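Local coordinates for protein N-acetylgalactosaminyltransferase 7 (Homo sapiens, PDB 6IWR) that is a glycosyltransferase-family protein that joins a GT-A type domain to a ricin-type beta-trefoil lectin domain, at residues Val272-Gly275 against Asn276-Glu279. Sequence-based numbering, arbitrary orientation.
Sequences VING and NTYE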
loop_
_atom_site.group_PDB
_atom_site.type_symbol
_atom_site.label_atom_id
_atom_site.label_comp_id
_atom_site.label_asym_id
_atom_site.label_seq_id
_atom_site.Cartn_x
_atom_site.Cartn_y
_atom_site.Cartn_z
ATOM N N VAL A 272 -15.117 16.870 4.100
ATOM C CA VAL A 272 -14.898 15.489 3.664
ATOM C C VAL A 272 -16.190 14.690 3.772
ATOM O O VAL A 272 -16.718 14.473 4.876
ATOM C CB VAL A 272 -13.800 14.797 4.488
ATOM C CG1 VAL A 272 -13.665 13.350 4.036
ATOM C CG2 VAL A 272 -12.496 15.538 4.402
ATOM N N ILE A 273 -16.655 14.193 2.634
ATOM C CA ILE A 273 -17.751 13.233 2.578
ATOM C C ILE A 273 -17.123 11.850 2.541
ATOM O O ILE A 273 -16.347 11.533 1.635
ATOM C CB ILE A 273 -18.638 13.450 1.337
ATOM C CG1 ILE A 273 -19.167 14.872 1.228
ATOM C CG2 ILE A 273 -19.791 12.483 1.340
ATOM C CD1 ILE A 273 -20.098 15.020 0.028
ATOM N N ASN A 274 -17.487 11.009 3.495
ATOM C CA ASN A 274 -16.885 9.686 3.567
ATOM C C ASN A 274 -17.376 8.800 2.432
ATOM O O ASN A 274 -18.573 8.508 2.338
ATOM C CB ASN A 274 -17.203 9.055 4.908
ATOM C CG ASN A 274 -16.458 7.792 5.112
ATOM O OD1 ASN A 274 -16.577 6.859 4.326
ATOM N ND2 ASN A 274 -15.661 7.746 6.158
ATOM N N GLY A 275 -16.449 8.349 1.580
ATOM C CA GLY A 275 -16.800 7.579 0.388
ATOM C C GLY A 275 -17.422 6.223 0.671
ATOM O O GLY A 275 -17.930 5.560 -0.245
ATOM N N ASN A 276 -17.384 5.787 1.916
ATOM C CA ASN A 276 -17.992 4.528 2.278
ATOM C C ASN A 276 -19.338 4.704 2.973
ATOM O O ASN A 276 -20.327 4.104 2.554
ATOM C CB ASN A 276 -16.995 3.774 3.151
ATOM C CG ASN A 276 -17.514 2.461 3.592
ATOM O OD1 ASN A 276 -18.153 1.734 2.815
ATOM N ND2 ASN A 276 -17.288 2.141 4.856
ATOM N N THR A 277 -19.414 5.555 3.998
ATOM C CA THR A 277 -20.609 5.702 4.814
ATOM C C THR A 277 -21.329 7.036 4.642
ATOM O O THR A 277 -22.476 7.169 5.092
ATOM C CB THR A 277 -20.234 5.514 6.286
ATOM O OG1 THR A 277 -19.059 6.296 6.579
ATOM C CG2 THR A 277 -19.956 4.027 6.554
ATOM N N TYR A 278 -20.678 8.028 4.041
ATOM C CA TYR A 278 -21.255 9.257 3.529
ATOM C C TYR A 278 -21.587 10.276 4.598
ATOM O O TYR A 278 -22.288 11.240 4.291
ATOM C CB TYR A 278 -22.489 8.971 2.675
ATOM C CG TYR A 278 -22.052 8.348 1.393
ATOM C CD1 TYR A 278 -21.836 6.983 1.313
ATOM C CD2 TYR A 278 -21.769 9.128 0.280
ATOM C CE1 TYR A 278 -21.414 6.398 0.153
ATOM C CE2 TYR A 278 -21.336 8.546 -0.888
ATOM C CZ TYR A 278 -21.158 7.177 -0.928
ATOM O OH TYR A 278 -20.722 6.591 -2.071
ATOM N N GLU A 279 -21.103 10.105 5.823
ATOM C CA GLU A 279 -21.211 11.177 6.802
ATOM C C GLU A 279 -20.169 12.234 6.477
ATOM O O GLU A 279 -19.152 11.945 5.846
ATOM C CB GLU A 279 -21.024 10.647 8.229
ATOM C CG GLU A 279 -19.583 10.526 8.695
ATOM C CD GLU A 279 -18.903 9.249 8.207
ATOM O OE1 GLU A 279 -19.399 8.649 7.221
ATOM O OE2 GLU A 279 -17.877 8.835 8.806
#
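Asn274 uses one side-chain oxygen to gather the backbone of Asn276 and Thr277. Its CG stands anti to the backbone N (chi1 -172°), carrying the amide over the turn. Asn274 OD1 accepts from Asn276 N at 2.8 Å, a donor lying in the carbonyl plane, and from Thr277 N at 3.1 Å, well above it. The first bond closes an Asx turn, and asparagine suits the place because its short amide imitates a backbone carbonyl.

Backbone bonds complete the turn. Asn274 N gives a nearly straight bond to Glu279 O (3.0 Å, 165°), while Tyr278 N makes a weak one to Asn274 O (2.7 Å). Here strand 264-274 leads into the short antiparallel strand 280-281 of the GT-A domain, forming a beta hairpin. The chain reverses through Gly275-Thr277, and Tyr278, in a left-handed backbone conformation, closes the loop before Glu279.

Among the polar side chains, Thr277 OG1 donates to Glu279 OE1. The carboxylate lies over the Asn274 amide but displaced, their planes nearly parallel (15° apart), with Glu279 OE1 3.2 Å from Asn274 CB. OE2 bonds His573 of the second subunit.

Packing falls to Tyr278: Asn274 O sits 3.6 Å above one face of its ring, and Ile273 CG2 approaches Tyr278 CD2 obliquely at 4.0 Å. The ring otherwise packs on Phe115 and helix 117-122, a place a broad aromatic fills, and its OH bonds Asn116 O.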